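Local coordinates for putative uncharacterized protein (Thermotoga maritima, PDB 3CNO) that probably acts as a GTPase in a late step of 50S ribosomal subunit assembly, binding 23S rRNA, at residues E190-S195 with G241-E246. Sequence-based numbering, arbitrary orientation.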
loop_
_atom_site.group_PDB
_atom_site.type_symbol
_atom_site.label_atom_id
_atom_site.label_comp_id
_atom_site.label_asym_id
_atom_site.label_seq_id
_atom_site.Cartn_x
_atom_site.Cartn_y
_atom_site.Cartn_z
ATOM N N GLU A 190 12.395 -12.008 -6.448
ATOM C CA GLU A 190 12.917 -11.542 -7.732
ATOM C C GLU A 190 12.627 -10.050 -7.952
ATOM O O GLU A 190 13.500 -9.311 -8.412
ATOM C CB GLU A 190 12.379 -12.427 -8.857
ATOM C CG GLU A 190 12.370 -11.803 -10.247
ATOM C CD GLU A 190 11.733 -12.713 -11.309
ATOM O OE1 GLU A 190 11.727 -12.311 -12.501
ATOM O OE2 GLU A 190 11.250 -13.824 -10.959
ATOM N N ILE A 191 11.420 -9.608 -7.592
ATOM C CA ILE A 191 11.069 -8.180 -7.599
ATOM C C ILE A 191 11.904 -7.403 -6.570
ATOM O O ILE A 191 12.498 -6.365 -6.901
ATOM C CB ILE A 191 9.555 -7.942 -7.332
ATOM C CG1 ILE A 191 8.696 -8.617 -8.410
ATOM C CG2 ILE A 191 9.245 -6.430 -7.251
ATOM C CD1 ILE A 191 7.257 -8.836 -8.014
ATOM N N PHE A 192 11.949 -7.900 -5.332
ATOM C CA PHE A 192 12.789 -7.296 -4.301
ATOM C C PHE A 192 14.244 -7.163 -4.768
ATOM O O PHE A 192 14.813 -6.071 -4.751
ATOM C CB PHE A 192 12.713 -8.088 -2.989
ATOM C CG PHE A 192 13.614 -7.555 -1.906
ATOM C CD1 PHE A 192 13.183 -6.546 -1.063
ATOM C CD2 PHE A 192 14.902 -8.055 -1.739
ATOM C CE1 PHE A 192 14.019 -6.044 -0.052
ATOM C CE2 PHE A 192 15.744 -7.556 -0.742
ATOM C CZ PHE A 192 15.294 -6.555 0.107
ATOM N N ALA A 193 14.823 -8.285 -5.190
ATOM C CA ALA A 193 16.211 -8.347 -5.619
ATOM C C ALA A 193 16.529 -7.359 -6.737
ATOM O O ALA A 193 17.574 -6.724 -6.700
ATOM C CB ALA A 193 16.588 -9.777 -6.035
ATOM N N ARG A 194 15.642 -7.234 -7.728
ATOM C CA ARG A 194 15.871 -6.281 -8.829
ATOM C C ARG A 194 15.833 -4.844 -8.337
ATOM O O ARG A 194 16.658 -4.020 -8.743
ATOM C CB ARG A 194 14.873 -6.449 -9.978
ATOM C CG ARG A 194 15.282 -5.660 -11.220
ATOM C CD ARG A 194 14.103 -5.248 -12.091
ATOM N NE ARG A 194 14.513 -4.276 -13.107
ATOM C CZ ARG A 194 13.681 -3.573 -13.877
ATOM N NH1 ARG A 194 14.173 -2.712 -14.766
ATOM N NH2 ARG A 194 12.364 -3.712 -13.762
ATOM N N SER A 195 14.882 -4.555 -7.455
ATOM C CA SER A 195 14.732 -3.214 -6.908
ATOM C C SER A 195 15.948 -2.782 -6.093
ATOM O O SER A 195 16.368 -1.629 -6.160
ATOM C CB SER A 195 13.474 -3.130 -6.040
ATOM O OG SER A 195 12.372 -3.749 -6.689
ATOM N N GLY A 241 14.732 -1.847 4.356
ATOM C CA GLY A 241 15.227 -0.670 3.633
ATOM C C GLY A 241 14.163 0.045 2.821
ATOM O O GLY A 241 13.067 -0.481 2.608
ATOM N N ARG A 242 14.499 1.251 2.377
ATOM C CA ARG A 242 13.661 2.028 1.474
ATOM C C ARG A 242 13.698 1.432 0.078
ATOM O O ARG A 242 14.640 1.660 -0.677
ATOM C CB ARG A 242 14.171 3.455 1.391
ATOM C CG ARG A 242 13.655 4.402 2.420
ATOM C CD ARG A 242 14.178 5.753 2.045
ATOM N NE ARG A 242 13.659 6.842 2.863
ATOM C CZ ARG A 242 12.602 7.572 2.538
ATOM N NH1 ARG A 242 11.924 7.310 1.428
ATOM N NH2 ARG A 242 12.213 8.560 3.334
ATOM N N VAL A 243 12.655 0.694 -0.277
ATOM C CA VAL A 243 12.641 -0.076 -1.511
ATOM C C VAL A 243 11.272 0.063 -2.163
ATOM O O VAL A 243 10.247 -0.042 -1.487
ATOM C CB VAL A 243 12.929 -1.580 -1.202
ATOM C CG1 VAL A 243 12.971 -2.422 -2.466
ATOM C CG2 VAL A 243 14.230 -1.721 -0.446
ATOM N N SER A 244 11.255 0.307 -3.469
ATOM C CA SER A 244 10.012 0.314 -4.233
ATOM C C SER A 244 9.988 -0.888 -5.187
ATOM O O SER A 244 11.042 -1.395 -5.566
ATOM C CB SER A 244 9.844 1.637 -4.969
ATOM O OG SER A 244 9.688 2.700 -4.043
ATOM N N PHE A 245 8.794 -1.355 -5.545
ATOM C CA PHE A 245 8.634 -2.636 -6.248
ATOM C C PHE A 245 8.117 -2.470 -7.665
ATOM O O PHE A 245 8.199 -3.393 -8.483
ATOM C CB PHE A 245 7.727 -3.579 -5.449
ATOM C CG PHE A 245 8.073 -3.642 -3.992
ATOM C CD1 PHE A 245 9.364 -3.995 -3.580
ATOM C CD2 PHE A 245 7.124 -3.313 -3.030
ATOM C CE1 PHE A 245 9.691 -4.033 -2.238
ATOM C CE2 PHE A 245 7.435 -3.355 -1.685
ATOM C CZ PHE A 245 8.719 -3.709 -1.286
ATOM N N GLU A 246 7.573 -1.288 -7.940
ATOM C CA GLU A 246 7.175 -0.918 -9.292
ATOM C C GLU A 246 7.769 0.429 -9.673
ATOM O O GLU A 246 7.953 1.312 -8.825
ATOM C CB GLU A 246 5.651 -0.928 -9.451
ATOM C CG GLU A 246 5.024 -2.237 -9.001
ATOM C CD GLU A 246 3.523 -2.252 -9.103
ATOM O OE1 GLU A 246 2.987 -3.227 -9.666
ATOM O OE2 GLU A 246 2.870 -1.302 -8.632
#
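Ser195 and Phe245 bring the two backbones nearest, their CA atoms 6.2 Å apart, where the last turns of helix 182-196 meet a mostly extended loop segment, 241-246, that follows helix 224-236 and bends at Phe245. The helix belongs to the helical C-terminal part of this circularly permuted GTPase, and the loop runs between it and the nucleotide-binding fold, where Ser244 turns from the helix to hydrogen-bond Asp60 N through its OG. Serine suits position 195 because it is short and its hydroxyl can turn back to a carbonyl of its own helix. OG stands beside its own backbone N (chi1 -45°) and donates to Ile191 O at 2.6 Å. That carbonyl also accepts from Ser195 N, the two donors approaching from opposite faces of its plane, OG being 37° out of it. The same hydroxyl oxygen lies 2.9 Å from Ser244 O and faces the edge of the Phe245 ring, while Ser195 CB is 3.0 Å from Ser244 O. An alanine here has no hydroxyl, so Ile191 O would probably be left to the backbone N alone, with a small gap where OG had stood. Val243 divides its two methyls, CG1 meeting Ser195 CB and CG2 meeting Phe192 CE1 at 4.3 Å. Beta-branched Ile191 lays CG2, anti to its backbone N, 3.4 Å from Phe245 O and against Phe245 CB, the side chains crossing at about a right angle; it also touches Leu170. Phe192, packed edge-to-face with Phe231, brings a flat apolar ring whose edge Phe245 CE1 approaches near the ring plane. Phenylalanine at 245 is long enough to reach Leu170 and Val235 too, and over one face of its ring, offset toward the rim, sits Val243 O, 4.0 Å above the plane.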